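Local coordinates for protein beta-glucosidase (PDB 6JXG) that probably hydrolyses terminal, non-reducing beta-D-glucosyl residues to release beta-D-glucose, acting as a secreted family 3 glycosidase in cellulose breakdown, at residues A422-A427 with A469-S474; T431-T437 with N476-N482; T464-Q468 with D491-L495. One frame throughout, in Å; residues are numbered along the deposited sequence.

Contact 1. Residues A422-A427 with A469-S474; sequences AASAAA and AVASAS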
loop_
_atom_site.group_PDB
_atom_site.type_symbol
_atom_site.label_atom_id
_atom_site.label_comp_id
_atom_site.label_asym_id
_atom_site.label_seq_id
_atom_site.Cartn_x
_atom_site.Cartn_y
_atom_site.Cartn_z
ATOM N N ALA A 422 -15.028 -31.656 -3.292
ATOM C CA ALA A 422 -13.719 -31.465 -2.696
ATOM C C ALA A 422 -13.201 -32.733 -1.979
ATOM O O ALA A 422 -12.084 -33.181 -2.251
ATOM C CB ALA A 422 -13.765 -30.302 -1.710
ATOM N N ALA A 423 -14.011 -33.286 -1.079
ATOM C CA ALA A 423 -13.578 -34.507 -0.337
ATOM C C ALA A 423 -13.398 -35.647 -1.317
ATOM O O ALA A 423 -12.462 -36.482 -1.216
ATOM C CB ALA A 423 -14.587 -34.867 0.743
ATOM N N SER A 424 -14.262 -35.639 -2.324
ATOM C CA SER A 424 -14.195 -36.634 -3.336
ATOM C C SER A 424 -12.896 -36.561 -4.099
ATOM O O SER A 424 -12.211 -37.585 -4.272
ATOM C CB SER A 424 -15.391 -36.538 -4.284
ATOM O OG SER A 424 -15.274 -37.586 -5.200
ATOM N N ALA A 425 -12.501 -35.368 -4.564
ATOM C CA ALA A 425 -11.249 -35.275 -5.294
ATOM C C ALA A 425 -10.046 -35.514 -4.408
ATOM O O ALA A 425 -9.071 -36.058 -4.900
ATOM C CB ALA A 425 -11.120 -33.879 -5.957
ATOM N N ALA A 426 -10.093 -35.066 -3.138
ATOM C CA ALA A 426 -8.949 -35.245 -2.193
ATOM C C ALA A 426 -8.590 -36.770 -2.004
ATOM O O ALA A 426 -7.425 -37.184 -1.950
ATOM C CB ALA A 426 -9.321 -34.626 -0.873
ATOM N N ALA A 427 -9.624 -37.597 -1.994
ATOM C CA ALA A 427 -9.476 -39.037 -1.714
ATOM C C ALA A 427 -8.823 -39.714 -2.876
ATOM O O ALA A 427 -8.221 -40.779 -2.728
ATOM C CB ALA A 427 -10.820 -39.621 -1.451
ATOM N N ALA A 469 -13.240 -30.243 4.619
ATOM C CA ALA A 469 -13.624 -31.307 3.700
ATOM C C ALA A 469 -12.428 -31.989 3.034
ATOM O O ALA A 469 -12.392 -33.232 2.855
ATOM C CB ALA A 469 -14.573 -30.769 2.635
ATOM N N VAL A 470 -11.439 -31.210 2.634
ATOM C CA VAL A 470 -10.312 -31.768 1.969
ATOM C C VAL A 470 -9.483 -32.558 3.000
ATOM O O VAL A 470 -8.993 -33.679 2.695
ATOM C CB VAL A 470 -9.481 -30.657 1.293
ATOM C CG1 VAL A 470 -8.193 -31.194 0.707
ATOM C CG2 VAL A 470 -10.321 -30.058 0.155
ATOM N N ALA A 471 -9.298 -31.972 4.172
ATOM C CA ALA A 471 -8.526 -32.590 5.264
ATOM C C ALA A 471 -9.133 -33.935 5.738
ATOM O O ALA A 471 -8.427 -34.825 6.115
ATOM C CB ALA A 471 -8.428 -31.623 6.460
ATOM N N SER A 472 -10.434 -34.052 5.617
ATOM C CA SER A 472 -11.164 -35.238 6.006
ATOM C C SER A 472 -10.901 -36.427 5.086
ATOM O O SER A 472 -11.151 -37.554 5.502
ATOM C CB SER A 472 -12.700 -34.933 6.081
ATOM O OG SER A 472 -13.302 -34.953 4.769
ATOM N N ALA A 473 -10.366 -36.212 3.894
ATOM C CA ALA A 473 -10.212 -37.268 2.908
ATOM C C ALA A 473 -8.797 -37.380 2.367
ATOM O O ALA A 473 -8.551 -38.110 1.417
ATOM C CB ALA A 473 -11.177 -37.028 1.787
ATOM N N SER A 474 -7.868 -36.608 2.944
ATOM C CA SER A 474 -6.473 -36.645 2.532
ATOM C C SER A 474 -5.541 -36.581 3.745
ATOM O O SER A 474 -5.832 -35.881 4.702
ATOM C CB SER A 474 -6.143 -35.472 1.542
ATOM O OG SER A 474 -4.759 -35.399 1.235
HETATM O O HOH W 1 -5.099 -35.929 -1.487
#
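Ala473 sets its single methyl against the flank of helix 419-427: CB lies 3.3 Å from Ala423 O and 4.0 Å from Ala426 CB, with the methyls of Ala423 and Ala427 next to it. Because the touching side chains of 422-427 are all alanines, the backbones come very close, and the CA atoms of Ala423 and Val470 are 4.8 Å apart. Val470 is the one branched side chain, and its rotamer spreads it along the helix. With CG1 anti to the backbone N (chi1 174°), CG1 meets Ala426 CB at 3.9 Å, while CG2, beside the backbone N, reaches Ala422 CB one turn back.

The polar groups work around this alanine surface. Ser472 folds its hydroxyl back on its own segment and donates to Ala469 O over 2.7 Å, coming in 34° out of the carbonyl plane; the methyl of Ala423 rests against that same oxygen. Ser474 extends OG anti to the backbone N (chi1 174°). There it hydrogen-bonds Asn476 N and also meets a water, 2.8 Å from OG, which donates to Ala426 O and so bridges helix 419-427 to the turn after helix 463-471.

Ala422 and Val470 both also touch Ile355 of the central sheet. This is the close, alanine-lined pairing of neighbouring helices on one face of a mostly parallel sheet, in the alpha/beta sandwich of the glycosyl hydrolase family 3 C-terminal domain.

Contact 2. Residues T431-T437 with N476-N482; sequences TAIVFIT and NVIVVIN. With MAN (alpha-D-mannopyranose), chain E.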
loop_
_atom_site.group_PDB
_atom_site.type_symbol
_atom_site.label_atom_id
_atom_site.label_comp_id
_atom_site.label_asym_id
_atom_site.label_seq_id
_atom_site.Cartn_x
_atom_site.Cartn_y
_atom_site.Cartn_z
ATOM N N THR A 431 -1.938 -36.125 -2.819
ATOM C CA THR A 431 -1.746 -34.797 -2.195
ATOM C C THR A 431 -2.802 -33.921 -2.785
ATOM O O THR A 431 -3.079 -34.027 -3.978
ATOM C CB THR A 431 -0.346 -34.257 -2.548
ATOM O OG1 THR A 431 0.614 -35.037 -1.842
ATOM C CG2 THR A 431 -0.130 -32.766 -2.038
ATOM N N ALA A 432 -3.350 -33.040 -1.964
ATOM C CA ALA A 432 -4.416 -32.088 -2.355
ATOM C C ALA A 432 -4.013 -30.664 -2.069
ATOM O O ALA A 432 -3.606 -30.371 -0.943
ATOM C CB ALA A 432 -5.665 -32.367 -1.550
ATOM N N ILE A 433 -4.144 -29.795 -3.061
ATOM C CA ILE A 433 -3.916 -28.350 -2.869
ATOM C C ILE A 433 -5.279 -27.667 -2.999
ATOM O O ILE A 433 -5.977 -27.835 -4.040
ATOM C CB ILE A 433 -2.984 -27.733 -3.935
ATOM C CG1 ILE A 433 -1.742 -28.617 -4.186
ATOM C CG2 ILE A 433 -2.680 -26.312 -3.540
ATOM C CD1 ILE A 433 -0.773 -28.159 -5.273
ATOM N N VAL A 434 -5.666 -26.974 -1.924
ATOM C CA VAL A 434 -6.933 -26.363 -1.802
ATOM C C VAL A 434 -6.736 -24.818 -1.722
ATOM O O VAL A 434 -5.895 -24.330 -0.977
ATOM C CB VAL A 434 -7.741 -26.940 -0.599
ATOM C CG1 VAL A 434 -6.980 -26.862 0.710
ATOM C CG2 VAL A 434 -9.085 -26.270 -0.448
ATOM N N PHE A 435 -7.576 -24.097 -2.452
ATOM C CA PHE A 435 -7.417 -22.679 -2.750
ATOM C C PHE A 435 -8.605 -21.940 -2.160
ATOM O O PHE A 435 -9.764 -22.189 -2.519
ATOM C CB PHE A 435 -7.371 -22.480 -4.287
ATOM C CG PHE A 435 -6.147 -23.047 -4.945
ATOM C CD1 PHE A 435 -5.049 -22.235 -5.227
ATOM C CD2 PHE A 435 -6.044 -24.379 -5.222
ATOM C CE1 PHE A 435 -3.905 -22.761 -5.804
ATOM C CE2 PHE A 435 -4.886 -24.906 -5.811
ATOM C CZ PHE A 435 -3.817 -24.093 -6.083
ATOM N N ILE A 436 -8.324 -21.020 -1.255
ATOM C CA ILE A 436 -9.315 -20.257 -0.561
ATOM C C ILE A 436 -8.948 -18.788 -0.590
ATOM O O ILE A 436 -7.760 -18.430 -0.769
ATOM C CB ILE A 436 -9.560 -20.746 0.888
ATOM C CG1 ILE A 436 -8.287 -20.692 1.744
ATOM C CG2 ILE A 436 -10.119 -22.145 0.848
ATOM C CD1 ILE A 436 -8.487 -20.802 3.239
ATOM N N THR A 437 -9.931 -17.955 -0.305
ATOM C CA THR A 437 -9.798 -16.472 -0.413
ATOM C C THR A 437 -10.429 -15.670 0.704
ATOM O O THR A 437 -11.223 -16.161 1.517
ATOM C CB THR A 437 -10.473 -15.974 -1.717
ATOM O OG1 THR A 437 -11.855 -16.373 -1.696
ATOM C CG2 THR A 437 -9.813 -16.572 -2.922
ATOM N N ASN A 476 -2.456 -35.419 3.136
ATOM C CA ASN A 476 -1.420 -34.452 2.714
ATOM C C ASN A 476 -2.079 -33.298 2.013
ATOM O O ASN A 476 -2.294 -33.359 0.797
ATOM C CB ASN A 476 -0.357 -35.048 1.786
ATOM C CG ASN A 476 0.501 -36.075 2.488
ATOM O OD1 ASN A 476 1.364 -35.746 3.306
ATOM N ND2 ASN A 476 0.208 -37.327 2.231
ATOM N N VAL A 477 -2.332 -32.249 2.776
ATOM C CA VAL A 477 -3.023 -31.103 2.255
ATOM C C VAL A 477 -2.156 -29.876 2.264
ATOM O O VAL A 477 -1.634 -29.484 3.309
ATOM C CB VAL A 477 -4.275 -30.806 3.094
ATOM C CG1 VAL A 477 -5.049 -29.606 2.514
ATOM C CG2 VAL A 477 -5.171 -32.066 3.180
ATOM N N ILE A 478 -2.112 -29.197 1.134
ATOM C CA ILE A 478 -1.426 -27.880 1.062
ATOM C C ILE A 478 -2.540 -26.834 0.916
ATOM O O ILE A 478 -3.370 -26.966 -0.027
ATOM C CB ILE A 478 -0.607 -27.816 -0.223
ATOM C CG1 ILE A 478 0.348 -29.018 -0.326
ATOM C CG2 ILE A 478 0.071 -26.453 -0.387
ATOM C CD1 ILE A 478 1.340 -29.193 0.766
ATOM N N VAL A 479 -2.621 -25.851 1.799
ATOM C CA VAL A 479 -3.596 -24.759 1.689
ATOM C C VAL A 479 -2.938 -23.524 1.058
ATOM O O VAL A 479 -1.982 -23.003 1.578
ATOM C CB VAL A 479 -4.211 -24.372 3.047
ATOM C CG1 VAL A 479 -5.227 -23.255 2.920
ATOM C CG2 VAL A 479 -4.838 -25.584 3.708
ATOM N N VAL A 480 -3.489 -23.077 -0.058
ATOM C CA VAL A 480 -3.138 -21.765 -0.692
ATOM C C VAL A 480 -4.199 -20.748 -0.394
ATOM O O VAL A 480 -5.364 -20.987 -0.748
ATOM C CB VAL A 480 -2.947 -21.908 -2.199
ATOM C CG1 VAL A 480 -2.664 -20.558 -2.848
ATOM C CG2 VAL A 480 -1.826 -22.874 -2.427
ATOM N N ILE A 481 -3.801 -19.587 0.164
ATOM C CA ILE A 481 -4.726 -18.598 0.549
ATOM C C ILE A 481 -4.432 -17.316 -0.198
ATOM O O ILE A 481 -3.312 -16.806 -0.072
ATOM C CB ILE A 481 -4.647 -18.317 2.043
ATOM C CG1 ILE A 481 -4.883 -19.559 2.869
ATOM C CG2 ILE A 481 -5.685 -17.281 2.474
ATOM C CD1 ILE A 481 -4.882 -19.291 4.378
ATOM N N ASN A 482 -5.426 -16.829 -0.967
ATOM C CA ASN A 482 -5.344 -15.511 -1.615
ATOM C C ASN A 482 -6.263 -14.545 -0.846
ATOM O O ASN A 482 -7.477 -14.562 -1.037
ATOM C CB ASN A 482 -5.728 -15.632 -3.101
ATOM C CG ASN A 482 -4.674 -16.300 -3.926
ATOM O OD1 ASN A 482 -3.579 -15.705 -4.237
ATOM N ND2 ASN A 482 -4.929 -17.538 -4.293
HETATM C C1 MAN E . 1.833 -35.050 -2.559
HETATM C C2 MAN E . 2.280 -36.308 -1.798
HETATM C C3 MAN E . 2.896 -36.063 -0.418
HETATM C C4 MAN E . 3.876 -34.898 -0.460
HETATM C C5 MAN E . 3.076 -33.738 -0.986
HETATM C C6 MAN E . 3.834 -32.436 -0.877
HETATM O O2 MAN E . 3.269 -36.853 -2.598
HETATM O O3 MAN E . 3.577 -37.246 -0.094
HETATM O O4 MAN E . 4.450 -34.592 0.823
HETATM O O5 MAN E . 2.703 -33.977 -2.329
HETATM O O6 MAN E . 4.978 -32.453 -1.712
#
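Two neighbouring parallel strands from the middle of the C-terminal alpha/beta sheet meet here, and an O-linked mannose sits at their N-terminal end. Six backbone hydrogen bonds join them in the alternating parallel pattern, from Ala432 N to Asn476 O (3.0 Å) through to Asn482 N to Ile436 O (2.8 Å).

On one face, Val434 turns CG1 between its backbone N and carbonyl carbon (chi1 54°), 3.8 Å from Val477 CG1 and close to Val479 CG2. Further along, Ile436 and Ile481 lie side by side. On the other face, Ile433 CG2 packs 3.7 Å from Val480 CG2, and the Phe435 ring meets Val480 obliquely, CD1 to CB 3.7 Å.

Thr431 OG1 is bonded to mannose C1, and the flat carboxamide of Asn476 lies beneath the sugar, C3 standing over its face 3.8 Å from CG. With an alanine here, the linked mannose is likely to lose its packing under C3, leaving it to its hydrogen bonds with Ala343 O and Glu430 OE1.

Strands 351-355 and 498-503 flank the pair. Helix 463-471 covers the face of Ala432, Val434 and Val479, while at the C-terminal end Asn482 and Thr437 hydrogen-bond Asp358 and Asp375 respectively.

Contact 3. Residues T464-Q468 with D491-L495; sequences TALVQ and DILAL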
loop_
_atom_site.group_PDB
_atom_site.type_symbol
_atom_site.label_atom_id
_atom_site.label_comp_id
_atom_site.label_asym_id
_atom_site.label_seq_id
_atom_site.Cartn_x
_atom_site.Cartn_y
_atom_site.Cartn_z
ATOM N N THR A 464 -13.135 -22.081 5.121
ATOM C CA THR A 464 -12.698 -22.967 6.233
ATOM C C THR A 464 -13.325 -24.397 6.031
ATOM O O THR A 464 -12.620 -25.447 6.030
ATOM C CB THR A 464 -13.029 -22.360 7.581
ATOM O OG1 THR A 464 -12.102 -21.287 7.860
ATOM C CG2 THR A 464 -12.928 -23.463 8.732
ATOM N N ALA A 465 -14.629 -24.396 5.782
ATOM C CA ALA A 465 -15.365 -25.638 5.513
ATOM C C ALA A 465 -14.845 -26.404 4.303
ATOM O O ALA A 465 -14.730 -27.625 4.335
ATOM C CB ALA A 465 -16.876 -25.363 5.455
ATOM N N LEU A 466 -14.397 -25.712 3.251
ATOM C CA LEU A 466 -13.725 -26.387 2.169
ATOM C C LEU A 466 -12.451 -27.115 2.575
ATOM O O LEU A 466 -12.185 -28.294 2.162
ATOM C CB LEU A 466 -13.399 -25.403 1.012
ATOM C CG LEU A 466 -12.945 -26.019 -0.300
ATOM C CD1 LEU A 466 -14.005 -26.940 -0.854
ATOM C CD2 LEU A 466 -12.619 -24.879 -1.289
ATOM N N VAL A 467 -11.581 -26.412 3.280
ATOM C CA VAL A 467 -10.371 -27.024 3.801
ATOM C C VAL A 467 -10.688 -28.220 4.709
ATOM O O VAL A 467 -10.083 -29.245 4.531
ATOM C CB VAL A 467 -9.453 -26.036 4.552
ATOM C CG1 VAL A 467 -8.139 -26.735 4.942
ATOM C CG2 VAL A 467 -9.113 -24.895 3.607
ATOM N N GLN A 468 -11.652 -28.067 5.617
ATOM C CA GLN A 468 -12.051 -29.181 6.508
ATOM C C GLN A 468 -12.490 -30.450 5.709
ATOM O O GLN A 468 -12.082 -31.571 6.051
ATOM C CB GLN A 468 -13.153 -28.728 7.400
ATOM C CG GLN A 468 -12.666 -27.852 8.494
ATOM C CD GLN A 468 -13.746 -27.153 9.231
ATOM O OE1 GLN A 468 -14.829 -26.920 8.698
ATOM N NE2 GLN A 468 -13.478 -26.823 10.494
ATOM N N ASP A 491 -8.995 -22.658 12.874
ATOM C CA ASP A 491 -9.690 -23.862 12.382
ATOM C C ASP A 491 -8.916 -24.673 11.363
ATOM O O ASP A 491 -9.034 -25.936 11.303
ATOM C CB ASP A 491 -11.036 -23.493 11.747
ATOM C CG ASP A 491 -12.020 -22.977 12.744
ATOM O OD1 ASP A 491 -11.810 -23.239 13.939
ATOM O OD2 ASP A 491 -12.939 -22.205 12.353
ATOM N N ILE A 492 -8.130 -23.990 10.531
ATOM C CA ILE A 492 -7.374 -24.665 9.509
ATOM C C ILE A 492 -6.187 -25.364 10.146
ATOM O O ILE A 492 -5.940 -26.540 9.852
ATOM C CB ILE A 492 -6.954 -23.702 8.391
ATOM C CG1 ILE A 492 -8.224 -23.378 7.630
ATOM C CG2 ILE A 492 -5.832 -24.299 7.549
ATOM C CD1 ILE A 492 -8.050 -22.316 6.554
ATOM N N LEU A 493 -5.499 -24.669 11.051
ATOM C CA LEU A 493 -4.337 -25.172 11.741
ATOM C C LEU A 493 -4.600 -26.392 12.652
ATOM O O LEU A 493 -3.706 -27.208 12.902
ATOM C CB LEU A 493 -3.741 -24.041 12.594
ATOM C CG LEU A 493 -3.017 -22.913 11.815
ATOM C CD1 LEU A 493 -2.802 -21.711 12.699
ATOM C CD2 LEU A 493 -1.727 -23.394 11.193
ATOM N N ALA A 494 -5.812 -26.527 13.098
ATOM C CA ALA A 494 -6.217 -27.647 13.949
ATOM C C ALA A 494 -6.325 -28.926 13.156
ATOM O O ALA A 494 -6.530 -29.959 13.731
ATOM C CB ALA A 494 -7.545 -27.340 14.632
ATOM N N LEU A 495 -6.167 -28.866 11.845
ATOM C CA LEU A 495 -6.270 -30.045 11.009
ATOM C C LEU A 495 -4.955 -30.718 10.819
ATOM O O LEU A 495 -4.059 -30.149 10.203
ATOM C CB LEU A 495 -6.868 -29.688 9.636
ATOM C CG LEU A 495 -8.266 -29.065 9.720
ATOM C CD1 LEU A 495 -8.600 -28.356 8.386
ATOM C CD2 LEU A 495 -9.335 -30.126 10.025
HETATM O O HOH W 2 -9.469 -21.019 9.781
HETATM O O HOH W 3 -12.746 -20.243 10.030
HETATM O O HOH W 4 -11.231 -27.334 12.153
#
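The carboxylate of Asp491 and the amide of Gln468 are the flat groups here, and the methyl of Thr464 touches both. Thr464 CG2 stands over one face of the Gln468 amide, 3.8 Å from its CD. Toward Asp491 it meets CB (3.6 Å) and comes up beside OD2 (3.8 Å), not far from the carboxylate plane. Asp491 CB lies obliquely above the same amide face, on the NE2 side. The two planes are turned only about 28° from each other.

Waters complete the polar side. One donates to Asp491 OD2 and also hydrogen-bonds Thr464 OG1. A second is shared by Thr464 OG1 and, weakly, Ile492 N. A third accepts from Gln468 NE2 (2.8 Å) and donates to Asp491 O (2.7 Å). Gln468 gets its amide there by running out extended beyond CG (chi2 168°).

Below these waters the contact is apolar. Val467 splits its branches between two partners: CG1, anti to the backbone N (chi1 -174°), meets Leu495 CD1 at 3.8 Å, while CG2 meets Ile492 CD1 at 4.1 Å with the two side chains nearly at right angles. Leu495 CD1 also settles against the backbone of helix 463-471, 4.0 Å from Gln468 CA.

Val467 and Ile492 both continue inward onto Ile436 of the sheet. The arrangement is that of helices side by side on one face of the mostly parallel sheet of the family 3 C-terminal domain: helix 463-471 is the crossover helix between parallel strands 431-438 and 477-483, and the single short turn 490-493 follows the second strand.

In the fold
The three contacts lie 10 to 12 Å apart, centre to centre, all within the glycosyl hydrolase family 3 C-terminal domain. Their segments interleave along the chain: the first halves of contacts 1, 2 and 3 come in that order, and then the second halves in the same order. Contact 2 is the sheet layer. Contacts 1 and 3 share helix 463-471, which lies between helices 419-427 and 490-493 on one sheet face. Val470 carries contact 1 down to Ala432 and Val477, and Val467 and Ile492 carry contact 3 down to Val479 and Ile436. Segments distant in sequence are thereby joined into one helix-on-sheet layer, with the mannose at its margin.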